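Local coordinates for regulator of chromosome condensation (PDB 3OF7), which promotes exchange of GDP for GTP on the Ran-type GTPases Gsp1 and Gsp2, binds chromatin and supports nuclear transport and RNA metabolism, at residues A[167-172]-A[204-209]; A[215-220]-A[225-230]; A[238-241]-A[247-250]; A[254-259]-A[279-284]. All coordinates share one frame; numbering follows the deposited sequence.

Interaction 1: A[167-172]-A[204-209]; sequences GEVYAW and YNIVQL
Val-169 and Ile-206 meet branch against branch, their side chains crossing at about a right angle. The CG2 methyl of Val-169 does the touching: it lies 4.1 Å from CG1 of Ile-206 and about as far from CB. In the valine, CG2 sits beside the backbone N while CG1 is turned anti to it (chi1 172°), which puts one methyl alone at this junction. Ile-206 carries CG1 beside its own backbone N, and the same CG1 also comes near the carbonyl of Gly-167, with 4.0 Å between CG1 of Ile-206 and O of Gly-167.

The second half of the contact has one side chain lying against bare backbone. Asn-205 spreads its amide beside Gly-167, CG of Asn-205 standing 3.9 Å from CA of Gly-167, with both OD1 and ND2 only slightly farther off. Gly-167 has no side chain, and its backbone takes a positive phi (88°), so the amide lies directly against CA. The backbone N of Ile-206 is buried here without a polar partner in the model; O of Gly-167, at 3.8 Å from N of Ile-206, is too far to serve.

Around this pair, Cys-161 and Leu-163 of strand 159-164 and Phe-218 of strand 215-220 fill in the apolar packing, while Glu-221 bonds to the backbone of Asn-205. Strands 169-177 and 206-211 belong to different antiparallel sheets, so the arrangement is the apolar interface between consecutive blades of the RCC1-type beta-propeller.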
loop_
_atom_site.group_PDB
_atom_site.type_symbol
_atom_site.label_atom_id
_atom_site.label_comp_id
_atom_site.label_asym_id
_atom_site.label_seq_id
_atom_site.Cartn_x
_atom_site.Cartn_y
_atom_site.Cartn_z
ATOM N N GLY A 167 -16.657 3.356 13.034
ATOM C CA GLY A 167 -16.789 4.110 11.782
ATOM C C GLY A 167 -16.075 5.451 11.753
ATOM O O GLY A 167 -16.058 6.130 10.720
ATOM N N GLU A 168 -15.482 5.835 12.877
ATOM C CA GLU A 168 -14.767 7.109 12.985
ATOM C C GLU A 168 -13.374 7.032 12.368
ATOM O O GLU A 168 -12.726 5.982 12.404
ATOM C CB GLU A 168 -14.652 7.540 14.441
ATOM C CG GLU A 168 -16.001 7.876 15.093
ATOM C CD GLU A 168 -15.866 8.635 16.400
ATOM O OE1 GLU A 168 -14.773 8.634 17.000
ATOM O OE2 GLU A 168 -16.871 9.241 16.834
ATOM N N VAL A 169 -12.928 8.163 11.824
ATOM C CA VAL A 169 -11.632 8.262 11.162
ATOM C C VAL A 169 -10.769 9.311 11.861
ATOM O O VAL A 169 -11.183 10.460 12.010
ATOM C CB VAL A 169 -11.807 8.620 9.655
ATOM C CG1 VAL A 169 -10.462 8.910 8.996
ATOM C CG2 VAL A 169 -12.519 7.498 8.919
ATOM N N TYR A 170 -9.581 8.907 12.302
ATOM C CA TYR A 170 -8.584 9.850 12.806
ATOM C C TYR A 170 -7.474 10.003 11.774
ATOM O O TYR A 170 -7.045 9.024 11.167
ATOM C CB TYR A 170 -8.022 9.419 14.174
ATOM C CG TYR A 170 -8.898 9.871 15.327
ATOM C CD1 TYR A 170 -10.188 9.363 15.485
ATOM C CD2 TYR A 170 -8.447 10.830 16.239
ATOM C CE1 TYR A 170 -11.009 9.788 16.520
ATOM C CE2 TYR A 170 -9.260 11.259 17.286
ATOM C CZ TYR A 170 -10.539 10.732 17.417
ATOM O OH TYR A 170 -11.346 11.155 18.449
ATOM N N ALA A 171 -7.043 11.238 11.565
ATOM C CA ALA A 171 -6.054 11.546 10.537
ATOM C C ALA A 171 -5.041 12.548 11.060
ATOM O O ALA A 171 -5.335 13.315 11.989
ATOM C CB ALA A 171 -6.733 12.060 9.281
ATOM N N TRP A 172 -3.834 12.505 10.490
ATOM C CA TRP A 172 -2.755 13.438 10.833
ATOM C C TRP A 172 -1.699 13.516 9.723
ATOM O O TRP A 172 -1.693 12.695 8.797
ATOM C CB TRP A 172 -2.122 13.114 12.206
ATOM C CG TRP A 172 -1.511 11.727 12.384
ATOM C CD1 TRP A 172 -0.177 11.418 12.375
ATOM C CD2 TRP A 172 -2.204 10.490 12.633
ATOM N NE1 TRP A 172 0.006 10.067 12.591
ATOM C CE2 TRP A 172 -1.222 9.475 12.750
ATOM C CE3 TRP A 172 -3.558 10.138 12.761
ATOM C CZ2 TRP A 172 -1.550 8.135 12.990
ATOM C CZ3 TRP A 172 -3.889 8.796 12.993
ATOM C CH2 TRP A 172 -2.882 7.812 13.104
ATOM N N TYR A 204 -23.227 6.938 6.561
ATOM C CA TYR A 204 -22.867 5.542 6.796
ATOM C C TYR A 204 -21.477 5.446 7.403
ATOM O O TYR A 204 -20.670 6.372 7.280
ATOM C CB TYR A 204 -22.928 4.757 5.485
ATOM C CG TYR A 204 -24.316 4.660 4.919
ATOM C CD1 TYR A 204 -24.816 5.649 4.066
ATOM C CD2 TYR A 204 -25.145 3.589 5.244
ATOM C CE1 TYR A 204 -26.104 5.571 3.548
ATOM C CE2 TYR A 204 -26.437 3.496 4.723
ATOM C CZ TYR A 204 -26.910 4.493 3.882
ATOM O OH TYR A 204 -28.184 4.407 3.369
ATOM N N ASN A 205 -21.200 4.328 8.067
ATOM C CA ASN A 205 -19.879 4.082 8.628
ATOM C C ASN A 205 -18.856 3.873 7.517
ATOM O O ASN A 205 -19.157 3.262 6.488
ATOM C CB ASN A 205 -19.895 2.846 9.532
ATOM C CG ASN A 205 -20.429 3.137 10.933
ATOM O OD1 ASN A 205 -20.850 4.254 11.247
ATOM N ND2 ASN A 205 -20.398 2.123 11.786
ATOM N N ILE A 206 -17.649 4.379 7.735
ATOM C CA ILE A 206 -16.533 4.082 6.841
ATOM C C ILE A 206 -16.062 2.652 7.124
ATOM O O ILE A 206 -15.935 2.259 8.286
ATOM C CB ILE A 206 -15.382 5.095 7.029
ATOM C CG1 ILE A 206 -15.892 6.528 6.793
ATOM C CG2 ILE A 206 -14.188 4.744 6.107
ATOM C CD1 ILE A 206 -16.671 6.711 5.461
ATOM N N VAL A 207 -15.831 1.884 6.063
ATOM C CA VAL A 207 -15.486 0.461 6.183
ATOM C C VAL A 207 -14.080 0.107 5.666
ATOM O O VAL A 207 -13.511 -0.919 6.055
ATOM C CB VAL A 207 -16.541 -0.442 5.490
ATOM C CG1 VAL A 207 -17.931 -0.211 6.097
ATOM C CG2 VAL A 207 -16.560 -0.226 3.964
ATOM N N GLN A 208 -13.524 0.956 4.800
ATOM C CA GLN A 208 -12.221 0.675 4.188
ATOM C C GLN A 208 -11.477 1.936 3.760
ATOM O O GLN A 208 -12.094 2.920 3.333
ATOM C CB GLN A 208 -12.371 -0.253 2.985
ATOM C CG GLN A 208 -11.056 -0.918 2.566
ATOM C CD GLN A 208 -11.092 -1.521 1.183
ATOM O OE1 GLN A 208 -12.058 -1.359 0.430
ATOM N NE2 GLN A 208 -10.024 -2.224 0.831
ATOM N N LEU A 209 -10.151 1.877 3.865
ATOM C CA LEU A 209 -9.274 2.969 3.432
ATOM C C LEU A 209 -8.423 2.528 2.247
ATOM O O LEU A 209 -8.133 1.336 2.103
ATOM C CB LEU A 209 -8.359 3.403 4.581
ATOM C CG LEU A 209 -8.959 3.591 5.977
ATOM C CD1 LEU A 209 -7.867 3.866 7.003
ATOM C CD2 LEU A 209 -9.980 4.731 5.997
#

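Interaction 2: A[215-220]-A[225-230]; sequences HILFLD and VFAWGN
The rings of Phe-218 and Trp-228 meet at their edges, CZ of Phe-218 lying 3.7 Å from CE3 of Trp-228 and each atom near the plane of the other ring. CG2 of Ile-216 approaches the indole obliquely, 3.9 Å from CE3 of Trp-228, the two side chains running side by side in the same direction. Trp-228 also meets Phe-175 and Phe-184 edge-to-face, as Phe-226 does Phe-201. Phe-226 receives Asp-220 at the rim: OD2 of Asp-220 is 3.4 Å from CE1 of Phe-226, with the carboxylate turned 65° from the ring. That oxygen has a stronger partner in Ser-202, and OD1 of Asp-220 bonds to N of Met-224 in the turn.

Beneath the rings the backbones are tied by two hydrogen-bonded pairs, Ile-216 with Trp-228 and Phe-218 with Phe-226; N of Phe-226 reaches O of Phe-218 at 2.8 Å. Leu-217, Leu-219, Val-225 and Ala-227 cover the opposite sheet face, where CD2 of Leu-217 comes to 3.6 Å from CB of Ala-227. Gly-229 and His-215 form a non-hydrogen-bonded pair, their CA atoms 4.1 Å apart.

This antiparallel hairpin forms the two middle strands of a four-stranded propeller blade, flanked by 206-211 and 252-253. Its aromatic face packs on Met-159 and Cys-161 of strand 159-164, while the aliphatic face meets Val-259 and Ile-262 of strand 259-264.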
loop_
_atom_site.group_PDB
_atom_site.type_symbol
_atom_site.label_atom_id
_atom_site.label_comp_id
_atom_site.label_asym_id
_atom_site.label_seq_id
_atom_site.Cartn_x
_atom_site.Cartn_y
_atom_site.Cartn_z
ATOM N N HIS A 215 -3.085 11.592 -1.486
ATOM C CA HIS A 215 -4.530 11.547 -1.368
ATOM C C HIS A 215 -4.878 10.244 -0.671
ATOM O O HIS A 215 -4.062 9.314 -0.621
ATOM C CB HIS A 215 -5.190 11.560 -2.751
ATOM C CG HIS A 215 -4.977 10.295 -3.517
ATOM N ND1 HIS A 215 -5.885 9.256 -3.512
ATOM C CD2 HIS A 215 -3.936 9.882 -4.276
ATOM C CE1 HIS A 215 -5.420 8.267 -4.252
ATOM N NE2 HIS A 215 -4.240 8.622 -4.725
ATOM N N ILE A 216 -6.100 10.167 -0.165
ATOM C CA ILE A 216 -6.603 8.943 0.427
ATOM C C ILE A 216 -8.064 8.768 -0.000
ATOM O O ILE A 216 -8.807 9.755 -0.136
ATOM C CB ILE A 216 -6.393 8.939 1.982
ATOM C CG1 ILE A 216 -6.911 7.632 2.618
ATOM C CG2 ILE A 216 -7.009 10.199 2.625
ATOM C CD1 ILE A 216 -6.516 7.469 4.089
ATOM N N LEU A 217 -8.447 7.519 -0.250
ATOM C CA LEU A 217 -9.824 7.156 -0.577
ATOM C C LEU A 217 -10.472 6.484 0.632
ATOM O O LEU A 217 -9.788 5.837 1.419
ATOM C CB LEU A 217 -9.857 6.200 -1.764
ATOM C CG LEU A 217 -9.175 6.594 -3.080
ATOM C CD1 LEU A 217 -9.378 5.501 -4.071
ATOM C CD2 LEU A 217 -9.757 7.900 -3.616
ATOM N N PHE A 218 -11.785 6.670 0.773
ATOM C CA PHE A 218 -12.588 6.025 1.821
ATOM C C PHE A 218 -13.782 5.349 1.155
ATOM O O PHE A 218 -14.316 5.853 0.153
ATOM C CB PHE A 218 -13.135 7.036 2.850
ATOM C CG PHE A 218 -12.093 7.906 3.513
ATOM C CD1 PHE A 218 -11.531 7.537 4.731
ATOM C CD2 PHE A 218 -11.701 9.115 2.939
ATOM C CE1 PHE A 218 -10.581 8.345 5.368
ATOM C CE2 PHE A 218 -10.741 9.929 3.558
ATOM C CZ PHE A 218 -10.180 9.542 4.776
ATOM N N LEU A 219 -14.200 4.214 1.714
ATOM C CA LEU A 219 -15.398 3.502 1.263
ATOM C C LEU A 219 -16.364 3.383 2.436
ATOM O O LEU A 219 -15.942 3.092 3.561
ATOM C CB LEU A 219 -15.036 2.102 0.755
ATOM C CG LEU A 219 -16.147 1.191 0.211
ATOM C CD1 LEU A 219 -16.855 1.805 -1.010
ATOM C CD2 LEU A 219 -15.546 -0.172 -0.160
ATOM N N ASP A 220 -17.649 3.625 2.190
ATOM C CA ASP A 220 -18.631 3.493 3.275
ATOM C C ASP A 220 -19.546 2.283 3.105
ATOM O O ASP A 220 -19.473 1.573 2.100
ATOM C CB ASP A 220 -19.394 4.805 3.530
ATOM C CG ASP A 220 -20.455 5.102 2.489
ATOM O OD1 ASP A 220 -20.785 4.220 1.670
ATOM O OD2 ASP A 220 -20.965 6.246 2.499
ATOM N N VAL A 225 -17.733 6.038 -2.530
ATOM C CA VAL A 225 -16.296 6.335 -2.398
ATOM C C VAL A 225 -16.077 7.826 -2.194
ATOM O O VAL A 225 -16.708 8.654 -2.856
ATOM C CB VAL A 225 -15.493 5.877 -3.636
ATOM C CG1 VAL A 225 -13.975 6.043 -3.409
ATOM C CG2 VAL A 225 -15.820 4.436 -3.989
ATOM N N PHE A 226 -15.183 8.159 -1.271
ATOM C CA PHE A 226 -14.814 9.533 -0.982
ATOM C C PHE A 226 -13.326 9.687 -1.201
ATOM O O PHE A 226 -12.562 8.749 -0.959
ATOM C CB PHE A 226 -15.143 9.879 0.468
ATOM C CG PHE A 226 -16.590 9.689 0.808
ATOM C CD1 PHE A 226 -17.085 8.428 1.115
ATOM C CD2 PHE A 226 -17.467 10.767 0.770
ATOM C CE1 PHE A 226 -18.437 8.248 1.412
ATOM C CE2 PHE A 226 -18.821 10.596 1.064
ATOM C CZ PHE A 226 -19.303 9.339 1.389
ATOM N N ALA A 227 -12.920 10.867 -1.647
ATOM C CA ALA A 227 -11.500 11.141 -1.859
ATOM C C ALA A 227 -11.108 12.435 -1.159
ATOM O O ALA A 227 -11.939 13.344 -0.993
ATOM C CB ALA A 227 -11.189 11.183 -3.345
ATOM N N TRP A 228 -9.850 12.504 -0.725
ATOM C CA TRP A 228 -9.331 13.624 0.052
ATOM C C TRP A 228 -7.835 13.791 -0.221
ATOM O O TRP A 228 -7.071 12.820 -0.141
ATOM C CB TRP A 228 -9.587 13.356 1.541
ATOM C CG TRP A 228 -9.114 14.388 2.554
ATOM C CD1 TRP A 228 -8.980 15.746 2.380
ATOM C CD2 TRP A 228 -8.784 14.128 3.922
ATOM N NE1 TRP A 228 -8.556 16.336 3.557
ATOM C CE2 TRP A 228 -8.431 15.365 4.517
ATOM C CE3 TRP A 228 -8.734 12.961 4.704
ATOM C CZ2 TRP A 228 -8.034 15.467 5.857
ATOM C CZ3 TRP A 228 -8.347 13.066 6.039
ATOM C CH2 TRP A 228 -7.992 14.308 6.600
ATOM N N GLY A 229 -7.424 15.019 -0.541
ATOM C CA GLY A 229 -6.005 15.347 -0.681
ATOM C C GLY A 229 -5.693 16.078 -1.972
ATOM O O GLY A 229 -6.549 16.790 -2.515
ATOM N N ASN A 230 -4.469 15.907 -2.468
ATOM C CA ASN A 230 -4.083 16.500 -3.746
ATOM C C ASN A 230 -4.898 15.924 -4.901
ATOM O O ASN A 230 -5.287 14.759 -4.869
ATOM C CB ASN A 230 -2.583 16.319 -4.000
ATOM C CG ASN A 230 -2.076 17.183 -5.156
ATOM O OD1 ASN A 230 -2.510 18.320 -5.329
ATOM N ND2 ASN A 230 -1.153 16.639 -5.948
#

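Interaction 3: A[238-241]-A[247-250]; sequences RKVM and KTLD
Arg-238 brings the end of its guanidinium group up to Thr-248, where NH1 and NH2 share the hydroxyl. All three direct bonds are weak: NH1 of Arg-238 to OG1 of Thr-248 at 3.3 Å, NH2 to the same OG1, and NH2 to the carbonyl O of Thr-248 at 3.1 Å, the last bent to 129°. OG1 lies in the guanidinium plane, at the edge. The arginine chain is extended from CG to NE, with chi2 -169° and chi3 171°, which carries the guanidinium across the gap. From the arginine's own segment, CG1 of Val-240 also comes up to the hydroxyl, 3.7 Å from OG1 of Thr-248.

A water makes the tighter link. It too lies in the guanidinium plane, accepting from NH2 of Arg-238 at 2.7 Å and lying 2.7 Å from O of Asp-250, to which it probably donates. NH2 has two hydrogens for three acceptors, the water and both oxygens of Thr-248, which fits the weakness of its bonds to the threonine.

Both segments belong to the long excursion between strands 225-229 and 252-253, the third and fourth strands of one beta-propeller blade, and the arginine ties two parts of that loop together at the surface.

Further out, O of Phe-244 bonds to OG1 of Thr-248. Leu-249 centres an inverse gamma turn, in which N of Asp-250 bonds weakly to O of Thr-248, while the Asp-250 carboxylate forms a salt bridge with Arg-252 and accepts from Gln-186.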
loop_
_atom_site.group_PDB
_atom_site.type_symbol
_atom_site.label_atom_id
_atom_site.label_comp_id
_atom_site.label_asym_id
_atom_site.label_seq_id
_atom_site.Cartn_x
_atom_site.Cartn_y
_atom_site.Cartn_z
ATOM N N ARG A 238 -12.669 14.165 -9.619
ATOM C CA ARG A 238 -13.239 15.437 -10.052
ATOM C C ARG A 238 -12.083 16.384 -10.364
ATOM O O ARG A 238 -11.026 16.304 -9.732
ATOM C CB ARG A 238 -14.154 16.035 -8.966
ATOM C CG ARG A 238 -13.456 16.354 -7.641
ATOM C CD ARG A 238 -14.419 16.695 -6.513
ATOM N NE ARG A 238 -13.704 16.782 -5.235
ATOM C CZ ARG A 238 -13.198 17.907 -4.734
ATOM N NH1 ARG A 238 -13.347 19.057 -5.385
ATOM N NH2 ARG A 238 -12.551 17.890 -3.577
ATOM N N LYS A 239 -12.269 17.257 -11.352
ATOM C CA LYS A 239 -11.294 18.316 -11.618
ATOM C C LYS A 239 -11.413 19.361 -10.519
ATOM O O LYS A 239 -12.516 19.714 -10.117
ATOM C CB LYS A 239 -11.537 18.946 -12.992
ATOM C CG LYS A 239 -10.413 19.854 -13.474
ATOM N N VAL A 240 -10.286 19.833 -10.002
ATOM C CA VAL A 240 -10.318 20.887 -8.985
ATOM C C VAL A 240 -9.469 22.066 -9.451
ATOM O O VAL A 240 -8.246 21.969 -9.519
ATOM C CB VAL A 240 -9.834 20.400 -7.594
ATOM C CG1 VAL A 240 -10.082 21.466 -6.542
ATOM C CG2 VAL A 240 -10.522 19.092 -7.188
ATOM N N MET A 241 -10.130 23.174 -9.778
ATOM C CA MET A 241 -9.438 24.389 -10.217
ATOM C C MET A 241 -8.622 24.970 -9.066
ATOM O O MET A 241 -9.021 24.862 -7.903
ATOM C CB MET A 241 -10.454 25.426 -10.736
ATOM C CG MET A 241 -11.065 25.089 -12.103
ATOM S SD MET A 241 -12.249 26.342 -12.723
ATOM C CE MET A 241 -11.816 27.722 -11.699
ATOM N N LYS A 247 -10.387 25.198 -0.436
ATOM C CA LYS A 247 -11.810 25.284 -0.082
ATOM C C LYS A 247 -12.465 23.906 -0.041
ATOM O O LYS A 247 -13.371 23.670 0.764
ATOM C CB LYS A 247 -12.564 26.200 -1.054
ATOM C CG LYS A 247 -12.311 27.696 -0.838
ATOM C CD LYS A 247 -12.898 28.523 -2.006
ATOM C CE LYS A 247 -12.467 29.991 -1.925
ATOM N NZ LYS A 247 -12.872 30.768 -3.139
ATOM N N THR A 248 -11.986 22.995 -0.895
ATOM C CA THR A 248 -12.588 21.669 -1.027
ATOM C C THR A 248 -11.672 20.530 -0.534
ATOM O O THR A 248 -11.880 19.377 -0.894
ATOM C CB THR A 248 -13.036 21.376 -2.478
ATOM O OG1 THR A 248 -11.889 21.248 -3.332
ATOM C CG2 THR A 248 -13.973 22.480 -3.017
ATOM N N LEU A 249 -10.683 20.868 0.289
ATOM C CA LEU A 249 -9.739 19.882 0.833
ATOM C C LEU A 249 -10.345 19.155 2.042
ATOM O O LEU A 249 -9.945 19.373 3.190
ATOM C CB LEU A 249 -8.389 20.538 1.170
ATOM C CG LEU A 249 -7.205 19.656 1.599
ATOM C CD1 LEU A 249 -6.757 18.748 0.444
ATOM C CD2 LEU A 249 -6.044 20.510 2.068
ATOM N N ASP A 250 -11.329 18.310 1.751
ATOM C CA ASP A 250 -11.985 17.443 2.741
ATOM C C ASP A 250 -12.634 16.280 1.991
ATOM O O ASP A 250 -12.931 16.412 0.798
ATOM C CB ASP A 250 -13.017 18.210 3.588
ATOM C CG ASP A 250 -14.091 18.871 2.751
ATOM O OD1 ASP A 250 -13.856 19.997 2.274
ATOM O OD2 ASP A 250 -15.166 18.262 2.569
HETATM O O HOH W 1 -11.932 16.085 -1.641
#

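Interaction 4: A[254-259]-A[279-284]; sequences FGLRHV and VSWGLN
Leu-256 reaches across to Val-279 and Trp-281 with its two methyls divided between them. From CB the chain turns so that CG stands opposite the backbone N (chi1 180°), carrying the fork towards strand 278-281. At the fork CD1 meets the valine loosely, 4.3 Å from CG2 of Val-279. CD2 goes to the indole, approaching it obliquely: it is 3.6 Å from CH2 of Trp-281 and equally close to CZ3, at the far end of the six-membered ring.

Phe-254 takes the neighbouring part of the same ring. Its CZ lies 3.6 Å from CZ2 of Trp-281, and its CE1 sits above one indole face, offset toward the rim. The two rings are inclined at 54°, with centroids 5.4 Å apart. NE1 of Trp-281 bonds to O of Gln-235, which helps fix the indole.

Val-225 of strand 225-229 touches both Phe-254 and Leu-256, and Ala-271 of strand 268-273 touches Leu-256. The linker 254-259, running from one blade to the next, thus packs on the third strand of the following blade, an inter-blade junction of the RCC1 beta-propeller.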
loop_
_atom_site.group_PDB
_atom_site.type_symbol
_atom_site.label_atom_id
_atom_site.label_comp_id
_atom_site.label_asym_id
_atom_site.label_seq_id
_atom_site.Cartn_x
_atom_site.Cartn_y
_atom_site.Cartn_z
ATOM N N PHE A 254 -17.788 11.595 -5.546
ATOM C CA PHE A 254 -17.581 12.055 -6.911
ATOM C C PHE A 254 -18.391 11.197 -7.869
ATOM O O PHE A 254 -17.992 10.958 -9.013
ATOM C CB PHE A 254 -16.076 12.080 -7.268
ATOM C CG PHE A 254 -15.333 10.821 -6.899
ATOM C CD1 PHE A 254 -15.140 9.814 -7.838
ATOM C CD2 PHE A 254 -14.817 10.650 -5.617
ATOM C CE1 PHE A 254 -14.447 8.642 -7.507
ATOM C CE2 PHE A 254 -14.126 9.481 -5.275
ATOM C CZ PHE A 254 -13.947 8.477 -6.229
ATOM N N GLY A 255 -19.540 10.733 -7.383
ATOM C CA GLY A 255 -20.495 10.000 -8.204
ATOM C C GLY A 255 -20.194 8.530 -8.407
ATOM O O GLY A 255 -20.828 7.879 -9.238
ATOM N N LEU A 256 -19.227 8.000 -7.657
ATOM C CA LEU A 256 -18.878 6.585 -7.749
ATOM C C LEU A 256 -19.555 5.833 -6.612
ATOM O O LEU A 256 -19.277 6.088 -5.428
ATOM C CB LEU A 256 -17.356 6.387 -7.706
ATOM C CG LEU A 256 -16.786 4.964 -7.784
ATOM C CD1 LEU A 256 -17.217 4.231 -9.037
ATOM C CD2 LEU A 256 -15.259 5.014 -7.701
ATOM N N ARG A 257 -20.434 4.908 -6.999
ATOM C CA ARG A 257 -21.336 4.202 -6.088
ATOM C C ARG A 257 -21.252 2.695 -6.271
ATOM O O ARG A 257 -20.632 2.204 -7.225
ATOM C CB ARG A 257 -22.792 4.639 -6.349
ATOM C CG ARG A 257 -23.150 6.043 -5.864
ATOM C CD ARG A 257 -24.448 6.531 -6.513
ATOM N NE ARG A 257 -24.229 6.931 -7.902
ATOM C CZ ARG A 257 -24.046 8.186 -8.312
ATOM N NH1 ARG A 257 -24.074 9.198 -7.447
ATOM N NH2 ARG A 257 -23.841 8.433 -9.598
ATOM N N HIS A 258 -21.901 1.967 -5.360
ATOM C CA HIS A 258 -22.044 0.503 -5.433
ATOM C C HIS A 258 -20.707 -0.254 -5.371
ATOM O O HIS A 258 -20.578 -1.358 -5.910
ATOM C CB HIS A 258 -22.845 0.081 -6.682
ATOM C CG HIS A 258 -24.085 0.893 -6.911
ATOM N ND1 HIS A 258 -24.269 1.670 -8.037
ATOM C CD2 HIS A 258 -25.193 1.063 -6.151
ATOM C CE1 HIS A 258 -25.442 2.274 -7.966
ATOM N NE2 HIS A 258 -26.022 1.926 -6.829
ATOM N N VAL A 259 -19.726 0.340 -4.701
ATOM C CA VAL A 259 -18.375 -0.221 -4.639
ATOM C C VAL A 259 -18.188 -1.093 -3.395
ATOM O O VAL A 259 -18.645 -0.734 -2.321
ATOM C CB VAL A 259 -17.321 0.916 -4.672
ATOM C CG1 VAL A 259 -15.897 0.365 -4.451
ATOM C CG2 VAL A 259 -17.403 1.657 -6.000
ATOM N N VAL A 279 -13.081 -0.681 -12.049
ATOM C CA VAL A 279 -12.816 0.601 -12.712
ATOM C C VAL A 279 -11.554 1.265 -12.148
ATOM O O VAL A 279 -11.179 1.027 -10.995
ATOM C CB VAL A 279 -14.024 1.592 -12.599
ATOM C CG1 VAL A 279 -15.243 1.057 -13.371
ATOM C CG2 VAL A 279 -14.381 1.870 -11.149
ATOM N N SER A 280 -10.915 2.104 -12.961
ATOM C CA SER A 280 -9.774 2.894 -12.510
ATOM C C SER A 280 -9.866 4.334 -12.996
ATOM O O SER A 280 -10.584 4.631 -13.962
ATOM C CB SER A 280 -8.462 2.267 -12.981
ATOM O OG SER A 280 -8.472 2.093 -14.384
ATOM N N TRP A 281 -9.151 5.225 -12.315
ATOM C CA TRP A 281 -9.041 6.625 -12.726
ATOM C C TRP A 281 -7.739 7.232 -12.216
ATOM O O TRP A 281 -7.077 6.665 -11.344
ATOM C CB TRP A 281 -10.239 7.449 -12.232
ATOM C CG TRP A 281 -10.322 7.598 -10.737
ATOM C CD1 TRP A 281 -9.924 8.682 -10.004
ATOM C CD2 TRP A 281 -10.836 6.645 -9.795
ATOM N NE1 TRP A 281 -10.160 8.467 -8.673
ATOM C CE2 TRP A 281 -10.714 7.225 -8.511
ATOM C CE3 TRP A 281 -11.388 5.361 -9.910
ATOM C CZ2 TRP A 281 -11.123 6.565 -7.341
ATOM C CZ3 TRP A 281 -11.789 4.696 -8.739
ATOM C CH2 TRP A 281 -11.658 5.307 -7.477
ATOM N N GLY A 282 -7.389 8.398 -12.755
ATOM C CA GLY A 282 -6.204 9.126 -12.317
ATOM C C GLY A 282 -5.061 9.002 -13.306
ATOM O O GLY A 282 -5.278 8.865 -14.518
ATOM N N LEU A 283 -3.841 9.044 -12.788
ATOM C CA LEU A 283 -2.655 9.128 -13.633
ATOM C C LEU A 283 -2.478 7.867 -14.475
ATOM O O LEU A 283 -2.579 6.754 -13.955
ATOM C CB LEU A 283 -1.414 9.379 -12.768
ATOM C CG LEU A 283 -0.077 9.535 -13.503
ATOM C CD1 LEU A 283 -0.043 10.835 -14.344
ATOM C CD2 LEU A 283 1.082 9.459 -12.521
ATOM N N ASN A 284 -2.236 8.039 -15.773
ATOM C CA ASN A 284 -2.194 6.894 -16.688
ATOM C C ASN A 284 -1.155 6.964 -17.809
ATOM O O ASN A 284 -1.351 6.367 -18.874
ATOM C CB ASN A 284 -3.590 6.625 -17.272
ATOM C CG ASN A 284 -3.720 5.232 -17.870
ATOM O OD1 ASN A 284 -3.146 4.274 -17.362
ATOM N ND2 ASN A 284 -4.491 5.115 -18.950
#

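Interaction 2 is the buried core of the set, the one with paired strands and regular backbone hydrogen bonds. Interactions 1 and 4 are partly buried side-chain packing, wholly apolar in interaction 4, while interaction 1 also sets an asparagine amide against a glycine. Both join neighbouring blades: in interaction 1 the blade of the 215-230 hairpin meets the preceding one, in interaction 4 the following one. The hairpin touches both, bonding through Leu-219 to strand 206-211 and through Val-225 to Leu-256. Interaction 3 lies at the surface, in the loop leaving that hairpin, and relies on weak polar bonds and a water; Trp-228 packs on its Leu-249 and Asp-250.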